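PDB 3ONH: ubiquitin-activating enzyme E1-like from Saccharomyces cerevisiae, which acts with AOS1 as the E1 ligase that activates SMT3 (yeast SUMO) at the expense of ATP, and is represented here by its Ubc9-binding ubiquitin-fold domain. Local coordinates for residues D24-I29 / I39-A44; I89-D94 / S105-E110; M20-F25 / L49-D54. All coordinates share one frame; numbering follows the deposited sequence.

Interaction 1. Residues D24-I29 / I39-A44; sequences DFVVLI and ISLLDA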
loop_
_atom_site.group_PDB
_atom_site.type_symbol
_atom_site.label_atom_id
_atom_site.label_comp_id
_atom_site.label_asym_id
_atom_site.label_seq_id
_atom_site.Cartn_x
_atom_site.Cartn_y
_atom_site.Cartn_z
ATOM N N ASP A 24 -0.851 5.093 -8.682
ATOM C CA ASP A 24 -1.774 5.905 -7.904
ATOM C C ASP A 24 -1.898 5.387 -6.477
ATOM O O ASP A 24 -2.020 6.161 -5.534
ATOM C CB ASP A 24 -3.143 5.971 -8.582
ATOM C CG ASP A 24 -3.140 6.873 -9.797
ATOM O OD1 ASP A 24 -2.269 7.760 -9.874
ATOM O OD2 ASP A 24 -4.010 6.698 -10.673
ATOM N N PHE A 25 -1.861 4.071 -6.324
ATOM C CA PHE A 25 -1.976 3.470 -5.006
ATOM C C PHE A 25 -0.801 3.887 -4.135
ATOM O O PHE A 25 -0.962 4.195 -2.949
ATOM C CB PHE A 25 -2.043 1.952 -5.135
ATOM C CG PHE A 25 -2.605 1.266 -3.923
ATOM C CD1 PHE A 25 -3.889 1.546 -3.488
ATOM C CD2 PHE A 25 -1.859 0.323 -3.234
ATOM C CE1 PHE A 25 -4.415 0.910 -2.384
ATOM C CE2 PHE A 25 -2.380 -0.316 -2.123
ATOM C CZ PHE A 25 -3.663 -0.023 -1.700
ATOM N N VAL A 26 0.383 3.906 -4.737
ATOM C CA VAL A 26 1.603 4.298 -4.046
ATOM C C VAL A 26 1.599 5.753 -3.558
ATOM O O VAL A 26 1.964 6.043 -2.414
ATOM C CB VAL A 26 2.825 4.077 -4.944
ATOM C CG1 VAL A 26 4.041 4.741 -4.352
ATOM C CG2 VAL A 26 3.066 2.587 -5.134
ATOM N N VAL A 27 1.218 6.668 -4.436
ATOM C CA VAL A 27 1.060 8.067 -4.069
ATOM C C VAL A 27 0.083 8.215 -2.901
ATOM O O VAL A 27 0.367 8.916 -1.927
ATOM C CB VAL A 27 0.545 8.894 -5.261
ATOM C CG1 VAL A 27 0.486 10.365 -4.893
ATOM C CG2 VAL A 27 1.437 8.684 -6.474
ATOM N N LEU A 28 -1.051 7.528 -3.007
ATOM C CA LEU A 28 -2.114 7.561 -2.006
ATOM C C LEU A 28 -1.600 7.189 -0.624
ATOM O O LEU A 28 -1.851 7.882 0.358
ATOM C CB LEU A 28 -3.200 6.566 -2.400
ATOM C CG LEU A 28 -4.662 6.862 -2.068
ATOM C CD1 LEU A 28 -5.472 5.587 -2.203
ATOM C CD2 LEU A 28 -4.812 7.439 -0.676
ATOM N N ILE A 29 -0.899 6.068 -0.541
ATOM C CA ILE A 29 -0.430 5.586 0.747
ATOM C C ILE A 29 0.695 6.465 1.281
ATOM O O ILE A 29 0.745 6.789 2.466
ATOM C CB ILE A 29 0.023 4.129 0.651
ATOM C CG1 ILE A 29 -1.158 3.254 0.223
ATOM C CG2 ILE A 29 0.586 3.669 1.980
ATOM C CD1 ILE A 29 -0.794 1.824 -0.059
ATOM N N ILE A 39 10.295 4.611 -1.453
ATOM C CA ILE A 39 9.453 3.713 -0.688
ATOM C C ILE A 39 9.573 2.278 -1.192
ATOM O O ILE A 39 10.129 2.026 -2.266
ATOM C CB ILE A 39 7.986 4.173 -0.775
ATOM C CG1 ILE A 39 7.444 4.443 0.617
ATOM C CG2 ILE A 39 7.130 3.198 -1.587
ATOM C CD1 ILE A 39 8.183 5.536 1.318
ATOM N N SER A 40 9.061 1.341 -0.401
ATOM C CA SER A 40 8.983 -0.059 -0.804
ATOM C C SER A 40 7.572 -0.575 -0.574
ATOM O O SER A 40 7.005 -0.371 0.493
ATOM C CB SER A 40 9.966 -0.908 0.006
ATOM O OG SER A 40 10.572 -1.890 -0.811
ATOM N N LEU A 41 7.013 -1.239 -1.581
ATOM C CA LEU A 41 5.697 -1.868 -1.475
ATOM C C LEU A 41 5.815 -3.350 -1.799
ATOM O O LEU A 41 6.116 -3.735 -2.925
ATOM C CB LEU A 41 4.692 -1.197 -2.409
ATOM C CG LEU A 41 3.207 -1.493 -2.157
ATOM C CD1 LEU A 41 2.333 -0.462 -2.847
ATOM C CD2 LEU A 41 2.824 -2.891 -2.610
ATOM N N LEU A 42 5.566 -4.174 -0.793
ATOM C CA LEU A 42 5.708 -5.612 -0.911
ATOM C C LEU A 42 4.368 -6.301 -0.641
ATOM O O LEU A 42 3.602 -5.863 0.212
ATOM C CB LEU A 42 6.750 -6.087 0.099
ATOM C CG LEU A 42 6.994 -7.583 0.257
ATOM C CD1 LEU A 42 8.037 -8.056 -0.727
ATOM C CD2 LEU A 42 7.444 -7.876 1.674
ATOM N N ASP A 43 4.075 -7.364 -1.379
ATOM C CA ASP A 43 3.004 -8.261 -0.969
ATOM C C ASP A 43 3.555 -9.081 0.199
ATOM O O ASP A 43 4.420 -9.933 0.014
ATOM C CB ASP A 43 2.555 -9.164 -2.132
ATOM C CG ASP A 43 1.300 -9.975 -1.802
ATOM O OD1 ASP A 43 1.003 -10.145 -0.607
ATOM O OD2 ASP A 43 0.603 -10.444 -2.734
ATOM N N ALA A 44 3.093 -8.798 1.411
ATOM C CA ALA A 44 3.583 -9.530 2.573
ATOM C C ALA A 44 3.011 -10.953 2.614
ATOM O O ALA A 44 3.607 -11.849 3.210
ATOM C CB ALA A 44 3.288 -8.774 3.866
#
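Ile39 opens strand 39-43 and begins its contact with the helix, bringing its CG2 methyl to 4.4 Å from CG1 of Val26. This is a rather loose apolar touch, and Ile39 also rests on Phe76 of the adjacent strand. Two residues on, Leu41 points the same way and makes the closer approach: its CD1 lies 3.9 Å from CG2 of Val26, the two side chains meeting at an angle. Val26 thus divides its branches between neighbouring inward positions of the strand. With CG1 anti to the backbone N (chi1 168°), that methyl is given to Ile39, while CG2 is turned to Leu41. The same CD1 of Leu41 also meets the Phe25 ring, coming to its edge near the ring plane, 4.3 Å from CD2. One leucine methyl therefore touches two successive helix residues. Further along, Asp43 leaves the helix behind and turns to the chain reversal that follows, where its carboxylate forms a salt bridge with Arg48. No hydrogen bond joins the two segments, whose axes pass 10.4 Å apart at 117°. A helix lying across one face of a sheet and packed on it through apolar side chains is characteristic of the ubiquitin-like, beta-grasp fold.

Interaction 2. Residues I89-D94 / S105-E110; sequences IELFLD and SLPDVE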
loop_
_atom_site.group_PDB
_atom_site.type_symbol
_atom_site.label_atom_id
_atom_site.label_comp_id
_atom_site.label_asym_id
_atom_site.label_seq_id
_atom_site.Cartn_x
_atom_site.Cartn_y
_atom_site.Cartn_z
ATOM N N ILE A 89 3.997 0.032 7.589
ATOM C CA ILE A 89 2.615 -0.297 7.857
ATOM C C ILE A 89 2.194 -1.511 7.036
ATOM O O ILE A 89 2.560 -1.637 5.873
ATOM C CB ILE A 89 1.707 0.905 7.570
ATOM C CG1 ILE A 89 0.258 0.586 7.940
ATOM C CG2 ILE A 89 1.805 1.314 6.108
ATOM C CD1 ILE A 89 -0.688 1.761 7.789
ATOM N N GLU A 90 1.452 -2.415 7.665
ATOM C CA GLU A 90 0.892 -3.566 6.979
ATOM C C GLU A 90 -0.576 -3.310 6.763
ATOM O O GLU A 90 -1.336 -3.188 7.721
ATOM C CB GLU A 90 1.066 -4.844 7.797
ATOM C CG GLU A 90 2.440 -5.484 7.676
ATOM C CD GLU A 90 2.422 -6.975 7.996
ATOM O OE1 GLU A 90 1.329 -7.575 7.958
ATOM O OE2 GLU A 90 3.495 -7.548 8.282
ATOM N N LEU A 91 -0.969 -3.220 5.501
ATOM C CA LEU A 91 -2.352 -2.943 5.148
ATOM C C LEU A 91 -3.052 -4.170 4.565
ATOM O O LEU A 91 -2.622 -4.736 3.558
ATOM C CB LEU A 91 -2.434 -1.763 4.174
ATOM C CG LEU A 91 -1.985 -0.412 4.734
ATOM C CD1 LEU A 91 -1.722 0.567 3.629
ATOM C CD2 LEU A 91 -3.023 0.129 5.687
ATOM N N PHE A 92 -4.142 -4.559 5.216
ATOM C CA PHE A 92 -4.976 -5.664 4.784
ATOM C C PHE A 92 -5.985 -5.153 3.760
ATOM O O PHE A 92 -6.694 -4.190 4.026
ATOM C CB PHE A 92 -5.715 -6.237 5.999
ATOM C CG PHE A 92 -6.533 -7.463 5.700
ATOM C CD1 PHE A 92 -6.030 -8.726 5.966
ATOM C CD2 PHE A 92 -7.811 -7.357 5.171
ATOM C CE1 PHE A 92 -6.777 -9.859 5.697
ATOM C CE2 PHE A 92 -8.562 -8.491 4.894
ATOM C CZ PHE A 92 -8.040 -9.741 5.163
ATOM N N LEU A 93 -6.046 -5.794 2.597
ATOM C CA LEU A 93 -7.005 -5.418 1.567
ATOM C C LEU A 93 -8.338 -6.122 1.774
ATOM O O LEU A 93 -8.459 -7.334 1.571
ATOM C CB LEU A 93 -6.478 -5.735 0.162
ATOM C CG LEU A 93 -5.116 -5.167 -0.229
ATOM C CD1 LEU A 93 -4.851 -5.385 -1.713
ATOM C CD2 LEU A 93 -5.064 -3.688 0.102
ATOM N N ASP A 94 -9.335 -5.344 2.175
ATOM C CA ASP A 94 -10.694 -5.844 2.400
ATOM C C ASP A 94 -11.604 -5.502 1.221
ATOM O O ASP A 94 -12.236 -4.445 1.191
ATOM C CB ASP A 94 -11.249 -5.259 3.702
ATOM C CG ASP A 94 -12.711 -5.596 3.931
ATOM O OD1 ASP A 94 -13.254 -6.460 3.214
ATOM O OD2 ASP A 94 -13.318 -4.993 4.843
ATOM N N SER A 105 -11.042 3.146 0.684
ATOM C CA SER A 105 -10.939 3.844 1.952
ATOM C C SER A 105 -9.720 3.383 2.746
ATOM O O SER A 105 -9.680 2.253 3.210
ATOM C CB SER A 105 -12.210 3.607 2.763
ATOM O OG SER A 105 -12.324 4.522 3.834
ATOM N N LEU A 106 -8.729 4.258 2.900
ATOM C CA LEU A 106 -7.559 3.932 3.703
ATOM C C LEU A 106 -7.824 4.172 5.183
ATOM O O LEU A 106 -8.457 5.151 5.562
ATOM C CB LEU A 106 -6.332 4.739 3.261
ATOM C CG LEU A 106 -5.730 4.457 1.880
ATOM C CD1 LEU A 106 -4.291 4.937 1.811
ATOM C CD2 LEU A 106 -5.788 2.992 1.559
ATOM N N PRO A 107 -7.320 3.276 6.034
ATOM C CA PRO A 107 -7.541 3.399 7.475
ATOM C C PRO A 107 -6.836 4.608 8.089
ATOM O O PRO A 107 -5.704 4.942 7.719
ATOM C CB PRO A 107 -6.931 2.107 8.023
ATOM C CG PRO A 107 -5.913 1.714 7.005
ATOM C CD PRO A 107 -6.549 2.070 5.693
ATOM N N ASP A 108 -7.503 5.257 9.033
ATOM C CA ASP A 108 -6.853 6.301 9.810
ATOM C C ASP A 108 -6.032 5.677 10.928
ATOM O O ASP A 108 -6.560 5.314 11.977
ATOM C CB ASP A 108 -7.864 7.318 10.329
ATOM C CG ASP A 108 -8.288 8.299 9.250
ATOM O OD1 ASP A 108 -7.663 9.375 9.154
ATOM O OD2 ASP A 108 -9.221 7.985 8.479
ATOM N N VAL A 109 -4.735 5.535 10.661
ATOM C CA VAL A 109 -3.793 4.892 11.568
ATOM C C VAL A 109 -2.690 5.873 11.956
ATOM O O VAL A 109 -2.355 6.778 11.193
ATOM C CB VAL A 109 -3.124 3.672 10.899
ATOM C CG1 VAL A 109 -2.076 3.066 11.819
ATOM C CG2 VAL A 109 -4.157 2.644 10.501
ATOM N N GLU A 110 -2.128 5.687 13.145
ATOM C CA GLU A 110 -1.021 6.515 13.608
ATOM C C GLU A 110 0.300 5.883 13.204
ATOM O O GLU A 110 0.638 4.797 13.679
ATOM C CB GLU A 110 -1.071 6.660 15.126
ATOM C CG GLU A 110 -0.260 7.820 15.664
ATOM C CD GLU A 110 -0.608 8.140 17.110
ATOM O OE1 GLU A 110 -0.191 7.371 18.006
ATOM O OE2 GLU A 110 -1.306 9.154 17.345
#
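Leu91 and Pro107 meet at a slant, with the branched end of the leucine set against the outer corner of the pyrrolidine ring. The CD2 methyl of Leu91 does the touching: it lies 3.5 Å from CG of Pro107, a close apolar contact, and 4.0 Å from CD of the same ring. Because Leu91 carries CG anti to its carbonyl carbon (chi1 -65°), its branch rises from the strand toward the loop; its other methyl, CD1, faces Ile29, and Leu91 also touches Ile10. Ile89 approaches differently. Its side chain is fully extended, with both torsions close to 180°, and it reaches up end-on so that CD1 comes to 4.4 Å from CB of Val109. The two pairs run in opposite chain order, but the backbones stay too far apart to bond: the CA atoms of Leu91 and Pro107 are 8.5 Å apart. Polar links run from the loop to helix 22-33: Tyr33 OH is hydrogen-bonded to Pro107 O, and Lys32 forms a salt bridge with Asp108. The result is an irregular segment laid over the helix-bearing face of strand 84-95, closing one flank of the hydrophobic core of this ubiquitin-fold domain.

Interaction 3. Residues M20-F25 / L49-D54; sequences MKLSDF and LLFDYD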
loop_
_atom_site.group_PDB
_atom_site.type_symbol
_atom_site.label_atom_id
_atom_site.label_comp_id
_atom_site.label_asym_id
_atom_site.label_seq_id
_atom_site.Cartn_x
_atom_site.Cartn_y
_atom_site.Cartn_z
ATOM N N MET A 20 -7.813 0.618 -10.082
ATOM C CA MET A 20 -6.805 1.380 -9.370
ATOM C C MET A 20 -5.415 1.033 -9.888
ATOM O O MET A 20 -5.013 -0.130 -9.869
ATOM C CB MET A 20 -6.890 1.063 -7.879
ATOM C CG MET A 20 -7.130 2.261 -6.978
ATOM S SD MET A 20 -5.726 3.381 -6.943
ATOM C CE MET A 20 -6.049 4.289 -5.435
ATOM N N LYS A 21 -4.685 2.038 -10.362
ATOM C CA LYS A 21 -3.338 1.816 -10.872
ATOM C C LYS A 21 -2.364 1.791 -9.718
ATOM O O LYS A 21 -2.581 2.445 -8.698
ATOM C CB LYS A 21 -2.942 2.890 -11.887
ATOM C CG LYS A 21 -3.483 2.647 -13.284
ATOM C CD LYS A 21 -3.675 3.956 -14.032
ATOM C CE LYS A 21 -2.455 4.865 -13.907
ATOM N NZ LYS A 21 -2.621 6.136 -14.672
ATOM N N LEU A 22 -1.299 1.015 -9.881
ATOM C CA LEU A 22 -0.298 0.847 -8.844
ATOM C C LEU A 22 0.352 2.180 -8.500
ATOM O O LEU A 22 0.529 2.517 -7.327
ATOM C CB LEU A 22 0.755 -0.155 -9.308
ATOM C CG LEU A 22 1.877 -0.454 -8.328
ATOM C CD1 LEU A 22 1.293 -0.909 -7.003
ATOM C CD2 LEU A 22 2.802 -1.506 -8.899
ATOM N N SER A 23 0.701 2.939 -9.532
ATOM C CA SER A 23 1.323 4.240 -9.333
ATOM C C SER A 23 0.457 5.123 -8.447
ATOM O O SER A 23 0.963 5.821 -7.570
ATOM C CB SER A 23 1.576 4.926 -10.678
ATOM O OG SER A 23 0.401 4.957 -11.469
ATOM N N ASP A 24 -0.851 5.093 -8.682
ATOM C CA ASP A 24 -1.774 5.905 -7.904
ATOM C C ASP A 24 -1.898 5.387 -6.477
ATOM O O ASP A 24 -2.020 6.161 -5.534
ATOM C CB ASP A 24 -3.143 5.971 -8.582
ATOM C CG ASP A 24 -3.140 6.873 -9.797
ATOM O OD1 ASP A 24 -2.269 7.760 -9.874
ATOM O OD2 ASP A 24 -4.010 6.698 -10.673
ATOM N N PHE A 25 -1.861 4.071 -6.324
ATOM C CA PHE A 25 -1.976 3.470 -5.006
ATOM C C PHE A 25 -0.801 3.887 -4.135
ATOM O O PHE A 25 -0.962 4.195 -2.949
ATOM C CB PHE A 25 -2.043 1.952 -5.135
ATOM C CG PHE A 25 -2.605 1.266 -3.923
ATOM C CD1 PHE A 25 -3.889 1.546 -3.488
ATOM C CD2 PHE A 25 -1.859 0.323 -3.234
ATOM C CE1 PHE A 25 -4.415 0.910 -2.384
ATOM C CE2 PHE A 25 -2.380 -0.316 -2.123
ATOM C CZ PHE A 25 -3.663 -0.023 -1.700
ATOM N N LEU A 49 8.133 -8.308 -4.071
ATOM C CA LEU A 49 8.442 -6.887 -4.154
ATOM C C LEU A 49 7.724 -6.336 -5.364
ATOM O O LEU A 49 8.085 -6.621 -6.499
ATOM C CB LEU A 49 9.943 -6.637 -4.265
ATOM C CG LEU A 49 10.360 -5.161 -4.256
ATOM C CD1 LEU A 49 9.619 -4.380 -3.173
ATOM C CD2 LEU A 49 11.865 -5.029 -4.076
ATOM N N LEU A 50 6.692 -5.550 -5.110
ATOM C CA LEU A 50 5.822 -5.087 -6.174
ATOM C C LEU A 50 6.242 -3.724 -6.701
ATOM O O LEU A 50 5.962 -3.373 -7.847
ATOM C CB LEU A 50 4.384 -5.061 -5.667
ATOM C CG LEU A 50 3.833 -6.464 -5.412
ATOM C CD1 LEU A 50 2.371 -6.406 -5.009
ATOM C CD2 LEU A 50 4.010 -7.297 -6.654
ATOM N N PHE A 51 6.953 -2.969 -5.868
ATOM C CA PHE A 51 7.325 -1.611 -6.228
ATOM C C PHE A 51 8.333 -1.058 -5.257
ATOM O O PHE A 51 8.194 -1.216 -4.049
ATOM C CB PHE A 51 6.075 -0.727 -6.233
ATOM C CG PHE A 51 6.338 0.695 -6.626
ATOM C CD1 PHE A 51 5.972 1.161 -7.879
ATOM C CD2 PHE A 51 6.947 1.568 -5.741
ATOM C CE1 PHE A 51 6.208 2.476 -8.241
ATOM C CE2 PHE A 51 7.190 2.880 -6.099
ATOM C CZ PHE A 51 6.819 3.335 -7.349
ATOM N N ASP A 52 9.378 -0.435 -5.784
ATOM C CA ASP A 52 10.228 0.409 -4.955
ATOM C C ASP A 52 10.845 1.524 -5.796
ATOM O O ASP A 52 10.498 1.691 -6.961
ATOM C CB ASP A 52 11.263 -0.396 -4.152
ATOM C CG ASP A 52 12.412 -0.906 -4.998
ATOM O OD1 ASP A 52 13.384 -1.428 -4.416
ATOM O OD2 ASP A 52 12.356 -0.787 -6.234
ATOM N N TYR A 53 11.741 2.289 -5.198
ATOM C CA TYR A 53 12.291 3.475 -5.836
ATOM C C TYR A 53 13.268 3.121 -6.947
ATOM O O TYR A 53 14.057 3.959 -7.380
ATOM C CB TYR A 53 13.032 4.282 -4.792
ATOM C CG TYR A 53 14.127 3.478 -4.150
ATOM C CD1 TYR A 53 15.451 3.633 -4.541
ATOM C CD2 TYR A 53 13.837 2.540 -3.171
ATOM C CE1 TYR A 53 16.455 2.892 -3.958
ATOM C CE2 TYR A 53 14.836 1.791 -2.582
ATOM C CZ TYR A 53 16.143 1.970 -2.980
ATOM O OH TYR A 53 17.141 1.224 -2.395
ATOM N N ASP A 54 13.213 1.881 -7.405
ATOM C CA ASP A 54 14.205 1.370 -8.333
ATOM C C ASP A 54 13.526 0.342 -9.230
ATOM O O ASP A 54 14.074 -0.094 -10.245
ATOM C CB ASP A 54 15.330 0.721 -7.537
ATOM C CG ASP A 54 16.671 0.848 -8.213
ATOM O OD1 ASP A 54 17.692 0.821 -7.493
ATOM O OD2 ASP A 54 16.705 0.972 -9.457
#
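Leu22 packs against a strand whose regular alternation is broken: the consecutive residues Leu50 and Phe51 both direct their side chains toward the helix. The cause is a classic beta bulge, in which these two residues together face Leu41 of strand 39-43 and both bond to its backbone. Leu50 has a helix-like backbone there (psi -24°), and at the bulge the CD2 methyl of Leu22 sits 3.8 Å from Leu50 O in plain van der Waals contact. The same methyl approaches the Phe51 ring, coming 4.3 Å from CD1. With CG anti to the backbone N (chi1 -180°) the side chain of Leu22 extends to the strand, and its CD2 methyl makes both touches. In the ubiquitin-like fold of this domain, the contact joins the first turn of the helix to strand 48-52, next to strand 39-43 in the sheet. Beyond Leu22, Leu58 packs on its side chain and Asn59 touches Phe51. Asn59 O also accepts a hydrogen bond from the hydroxyl of Ser23, linking the start of the helix to the loop after the strand. Lys21 occupies the N-cap position, and its carbonyl O receives Phe25 N at 3.0 Å as the helix begins. Just before it, the CE methyl of Met20 lies in the plane of the Phe25 ring, at its edge, 4.0 Å from CD1.

In the fold
Interactions 1 and 3 are buried neighbours, with centres about 5 Å apart; both use helix 22-33, one through Phe25 and Val26, the other through Leu22 at its start. Their strands, 39-43 and 48-52, are adjacent in the sheet and hydrogen-bonded to each other, so the helix packs on two neighbouring strands. Interaction 2, its centre about 11 Å from that of interaction 1, is only partly buried and joins strand 84-95 to a loop instead of a helix. It nevertheless meets the same core: Leu106 CD1 packs 3.6 Å from Leu28 CD2. None has a hydrogen bond across its segments; interaction 3 adds a methyl-to-carbonyl touch, while salt bridges adjoin interaction 1 at Asp43 and interaction 2 at Asp108.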